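Oxysterol-binding protein homolog 3 (Saccharomyces cerevisiae, PDB 4IC4) transfers lipids between membranes without vesicles and helps maintain sterol distribution, its OSBP-related domain, crystallised here, binding phosphatidylinositol 4-phosphate. Local coordinates at residues K26-R31 with I308-K313; A125-L130 with N315-D320. All coordinates share one frame; numbering follows the deposited sequence.

Contact 1. Residues K26-R31 with I308-K313; sequences KSVTRR and ITEIEK
Val28 meets Glu310 and Ile311 chiefly through CG1, which lies 3.6 Å from Ile311 CG1, the two side chains crossing at about a right angle, and 3.5 Å from Glu310 CG, whose chain slides past it in the opposite direction. Ile311 CD1 also reaches the guanidinium of Arg30, 3.6 Å from NH2, while Val28 CG2 covers one face of that group near its rim. Polar links between the segments run through water. One water accepts from Thr29 N and donates to Glu310 OE2; another, in the guanidinium plane, accepts from Arg30 NH2 and lies 2.7 Å from Glu312 OE2. Lys26 NZ stays 4.3 Å from Glu310 OE1, too far for a salt bridge. Behind this layer Thr309 OG1 sits between backbone N and carbonyl carbon (chi1 68°), where it accepts from Ile311 N in an ST turn and donates to Glu312 OE1 (2.7 Å), which Thr309 N also grips. Valine in place of Thr309 would probably leave Ile311 N without its acceptor and Glu312 freer to turn. At this surface contact, the first modelled residues lie against the loop between helices 300-305 and 325-331, with Arg30 touching Asn304 and Ile311 touching strand 127-132.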
# COMPACT_ATOMS: atom_id res chain seq x y z
N LYS A 26 -10.60 -18.94 14.11
CA LYS A 26 -9.29 -19.65 14.05
C LYS A 26 -8.14 -18.66 14.00
O LYS A 26 -8.33 -17.47 14.23
CB LYS A 26 -9.25 -20.57 12.82
CG LYS A 26 -9.34 -19.83 11.50
CD LYS A 26 -9.37 -20.80 10.32
CE LYS A 26 -8.11 -21.64 10.25
NZ LYS A 26 -6.89 -20.80 10.06
N SER A 27 -6.95 -19.16 13.69
CA SER A 27 -5.76 -18.31 13.61
C SER A 27 -4.60 -19.04 12.96
O SER A 27 -4.67 -20.25 12.71
CB SER A 27 -5.36 -17.85 15.01
OG SER A 27 -5.01 -18.97 15.81
N VAL A 28 -3.52 -18.31 12.70
CA VAL A 28 -2.33 -18.90 12.09
C VAL A 28 -1.06 -18.26 12.61
O VAL A 28 -1.02 -17.07 12.93
CB VAL A 28 -2.35 -18.76 10.55
CG1 VAL A 28 -3.58 -19.45 9.97
CG2 VAL A 28 -2.32 -17.30 10.16
N THR A 29 -0.01 -19.07 12.70
CA THR A 29 1.29 -18.60 13.15
C THR A 29 1.97 -17.94 11.95
O THR A 29 2.08 -18.56 10.89
CB THR A 29 2.17 -19.76 13.63
OG1 THR A 29 1.51 -20.46 14.69
CG2 THR A 29 3.51 -19.25 14.13
N ARG A 30 2.41 -16.70 12.12
CA ARG A 30 3.08 -16.00 11.03
C ARG A 30 4.56 -15.83 11.36
O ARG A 30 4.96 -15.82 12.53
CB ARG A 30 2.40 -14.65 10.78
CG ARG A 30 0.95 -14.81 10.33
CD ARG A 30 0.26 -13.47 10.11
NE ARG A 30 -1.16 -13.66 9.82
CZ ARG A 30 -1.64 -14.11 8.66
NH1 ARG A 30 -0.81 -14.40 7.66
NH2 ARG A 30 -2.94 -14.29 8.51
N ARG A 31 5.38 -15.70 10.32
CA ARG A 31 6.82 -15.58 10.52
C ARG A 31 7.27 -14.31 11.24
O ARG A 31 8.23 -14.35 12.01
CB ARG A 31 7.56 -15.73 9.18
CG ARG A 31 7.18 -14.73 8.10
CD ARG A 31 7.79 -15.13 6.76
NE ARG A 31 7.61 -14.10 5.75
CZ ARG A 31 8.07 -14.17 4.51
NH1 ARG A 31 8.74 -15.25 4.10
NH2 ARG A 31 7.89 -13.16 3.68
N ILE A 308 3.43 -17.74 2.74
CA ILE A 308 2.37 -18.68 2.38
C ILE A 308 2.12 -19.49 3.65
O ILE A 308 3.00 -20.21 4.12
CB ILE A 308 2.81 -19.62 1.24
CG1 ILE A 308 3.01 -18.83 -0.05
CG2 ILE A 308 1.76 -20.71 1.03
CD1 ILE A 308 3.53 -19.66 -1.20
N THR A 309 0.93 -19.35 4.22
CA THR A 309 0.56 -20.09 5.42
C THR A 309 -0.53 -21.08 5.05
O THR A 309 -0.88 -21.22 3.88
CB THR A 309 0.00 -19.17 6.52
OG1 THR A 309 -1.26 -18.64 6.10
CG2 THR A 309 0.97 -18.02 6.81
N GLU A 310 -1.08 -21.77 6.05
CA GLU A 310 -2.15 -22.73 5.81
C GLU A 310 -3.37 -22.04 5.21
O GLU A 310 -4.25 -22.69 4.64
CB GLU A 310 -2.53 -23.41 7.13
CG GLU A 310 -3.01 -22.44 8.19
CD GLU A 310 -3.14 -23.07 9.55
OE1 GLU A 310 -4.01 -23.96 9.73
OE2 GLU A 310 -2.37 -22.69 10.46
N ILE A 311 -3.44 -20.72 5.33
CA ILE A 311 -4.57 -19.99 4.78
C ILE A 311 -4.50 -19.99 3.26
O ILE A 311 -5.51 -20.19 2.58
CB ILE A 311 -4.59 -18.52 5.27
CG1 ILE A 311 -4.86 -18.47 6.77
CG2 ILE A 311 -5.64 -17.73 4.50
CD1 ILE A 311 -4.81 -17.08 7.35
N GLU A 312 -3.30 -19.78 2.74
CA GLU A 312 -3.09 -19.71 1.29
C GLU A 312 -2.71 -21.02 0.60
O GLU A 312 -2.99 -21.19 -0.59
CB GLU A 312 -2.00 -18.68 0.97
CG GLU A 312 -2.29 -17.24 1.39
CD GLU A 312 -2.01 -16.96 2.85
OE1 GLU A 312 -1.29 -17.76 3.50
OE2 GLU A 312 -2.49 -15.94 3.37
N LYS A 313 -2.06 -21.93 1.33
CA LYS A 313 -1.59 -23.18 0.75
C LYS A 313 -2.63 -23.94 -0.07
O LYS A 313 -3.64 -24.40 0.47
CB LYS A 313 -1.02 -24.11 1.83
CG LYS A 313 -0.44 -25.41 1.27
CD LYS A 313 0.01 -26.36 2.37
CE LYS A 313 0.51 -27.68 1.79
NZ LYS A 313 0.85 -28.66 2.86
O HOH W 1 -0.45 -21.71 12.23
O HOH W 2 -0.04 -15.32 4.69
O HOH W 3 -3.27 -14.90 5.74

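Contact 2. Residues A125-L130 with N315-D320; sequences AETFEL and NLPPTD
Thr127 and Thr319 both hold OG1 between backbone N and carbonyl carbon (chi1 near 57° in both), and the two hydroxyls meet in a 2.7 Å hydrogen bond. In Asp320, CG lies anti to the backbone N (chi1 -163°), which carries OD1 alongside the strand to accept from Glu129 N at 3.0 Å, nearly along the carboxylate C-O bond. A water donates to the same OD1 and also hydrogen-bonds Thr127 OG1. Thr127 N reaches Thr319 O in a straight bond (177°), although from above the carbonyl plane. This bond and a backbone bond between Thr127 and Ser321 flank Asp320 in a single beta bridge, docking the type I turn Pro317-Asp320 on the start of strand 127-132 in the OSBP-related domain's beta barrel. Asp320 CA adds a CA-H...O contact to Thr127 O (3.2 Å). Leu316 CD2 packs 3.4 Å from Glu129 CD; Tyr381 and Arg385 bind that carboxylate's OE2. Asp320 OD2, salt-bridged to Arg322, lies at the edge of the Phe128 ring. Just before the bridge, Glu126 CG lies 3.4 Å from Thr319 O, while its carboxylate binds Ser321 and Arg324. The side chain of Ala125 is about 7 Å from that of Gln349, a phosphatidylinositol 4-phosphate-binding residue.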
# COMPACT_ATOMS: atom_id res chain seq x y z
N ALA A 125 -2.37 -8.27 -14.55
CA ALA A 125 -3.17 -9.43 -14.14
C ALA A 125 -2.62 -10.15 -12.92
O ALA A 125 -3.18 -11.16 -12.48
CB ALA A 125 -3.35 -10.40 -15.31
N GLU A 126 -1.51 -9.66 -12.38
CA GLU A 126 -0.97 -10.24 -11.16
C GLU A 126 -1.98 -9.87 -10.08
O GLU A 126 -2.63 -8.82 -10.15
CB GLU A 126 0.40 -9.63 -10.83
CG GLU A 126 1.02 -10.12 -9.52
CD GLU A 126 2.45 -9.65 -9.34
OE1 GLU A 126 2.90 -9.51 -8.18
OE2 GLU A 126 3.14 -9.42 -10.36
N THR A 127 -2.12 -10.73 -9.07
CA THR A 127 -3.06 -10.48 -7.99
C THR A 127 -2.39 -10.65 -6.64
O THR A 127 -1.27 -11.15 -6.54
CB THR A 127 -4.24 -11.47 -8.06
OG1 THR A 127 -3.74 -12.82 -8.04
CG2 THR A 127 -5.07 -11.26 -9.31
N PHE A 128 -3.07 -10.19 -5.60
CA PHE A 128 -2.57 -10.39 -4.26
C PHE A 128 -3.75 -10.41 -3.32
O PHE A 128 -4.50 -9.43 -3.22
CB PHE A 128 -1.59 -9.30 -3.81
CG PHE A 128 -1.14 -9.46 -2.39
CD1 PHE A 128 -0.41 -10.58 -2.00
CD2 PHE A 128 -1.48 -8.51 -1.42
CE1 PHE A 128 -0.02 -10.76 -0.67
CE2 PHE A 128 -1.10 -8.68 -0.09
CZ PHE A 128 -0.37 -9.81 0.29
N GLU A 129 -3.94 -11.53 -2.65
CA GLU A 129 -5.02 -11.65 -1.69
C GLU A 129 -4.40 -11.57 -0.31
O GLU A 129 -3.23 -11.89 -0.12
CB GLU A 129 -5.74 -13.00 -1.82
CG GLU A 129 -4.88 -14.20 -1.42
CD GLU A 129 -5.70 -15.44 -1.10
OE1 GLU A 129 -5.55 -15.97 0.02
OE2 GLU A 129 -6.49 -15.89 -1.95
N LEU A 130 -5.20 -11.12 0.65
CA LEU A 130 -4.74 -11.03 2.03
C LEU A 130 -5.91 -11.23 2.96
O LEU A 130 -6.79 -10.38 3.09
CB LEU A 130 -4.08 -9.67 2.31
CG LEU A 130 -3.57 -9.50 3.74
CD1 LEU A 130 -2.49 -10.54 4.05
CD2 LEU A 130 -3.04 -8.10 3.93
N ASN A 315 -4.66 -22.81 -2.21
CA ASN A 315 -5.86 -22.03 -2.49
C ASN A 315 -5.65 -20.84 -3.42
O ASN A 315 -6.61 -20.21 -3.85
CB ASN A 315 -6.44 -21.49 -1.18
CG ASN A 315 -6.80 -22.58 -0.20
OD1 ASN A 315 -6.63 -22.43 1.01
ND2 ASN A 315 -7.31 -23.69 -0.72
N LEU A 316 -4.40 -20.53 -3.73
CA LEU A 316 -4.11 -19.38 -4.58
C LEU A 316 -4.21 -19.61 -6.08
O LEU A 316 -3.99 -20.71 -6.57
CB LEU A 316 -2.70 -18.87 -4.29
CG LEU A 316 -2.33 -18.44 -2.87
CD1 LEU A 316 -0.83 -18.16 -2.82
CD2 LEU A 316 -3.14 -17.21 -2.46
N PRO A 317 -4.57 -18.56 -6.82
CA PRO A 317 -4.67 -18.65 -8.28
C PRO A 317 -3.20 -18.57 -8.72
O PRO A 317 -2.33 -18.20 -7.94
CB PRO A 317 -5.45 -17.40 -8.65
CG PRO A 317 -4.99 -16.41 -7.62
CD PRO A 317 -5.03 -17.24 -6.35
N PRO A 318 -2.91 -18.91 -9.98
CA PRO A 318 -1.53 -18.87 -10.47
C PRO A 318 -0.87 -17.50 -10.45
O PRO A 318 0.35 -17.38 -10.56
CB PRO A 318 -1.66 -19.39 -11.91
CG PRO A 318 -2.85 -20.28 -11.85
CD PRO A 318 -3.81 -19.51 -10.98
N THR A 319 -1.69 -16.47 -10.26
CA THR A 319 -1.25 -15.08 -10.31
C THR A 319 -0.85 -14.34 -9.03
O THR A 319 -0.44 -13.18 -9.11
CB THR A 319 -2.34 -14.24 -10.99
OG1 THR A 319 -3.56 -14.39 -10.26
CG2 THR A 319 -2.58 -14.70 -12.43
N ASP A 320 -0.98 -14.96 -7.87
CA ASP A 320 -0.66 -14.26 -6.62
C ASP A 320 0.81 -13.86 -6.51
O ASP A 320 1.70 -14.60 -6.91
CB ASP A 320 -1.06 -15.12 -5.43
CG ASP A 320 -1.14 -14.33 -4.13
OD1 ASP A 320 -2.19 -13.69 -3.88
OD2 ASP A 320 -0.16 -14.34 -3.36
O HOH W 4 -4.26 -13.86 -5.62

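Overall arrangement
The first modelled residues, 26-31, precede helix 44-50 and meet their partner 308-313 in contact 1, 277 residues later. Next comes 125-130, at the start of a long run of antiparallel strands; contact 2 closes that run when the chain returns at 315-320, 185 residues on. The segments alternate, so the two closures cross. Both use the loop between helices 300-305 and 325-331: its earlier part receives residues 26-31 at the surface, its later part binds strand 127-132 in a buried contact. The contact centres are 16 Å apart, yet they touch where Glu312 CG packs 3.8 Å from Glu129 OE1, and Arg385, bound to Glu129, also reaches Ile311 O.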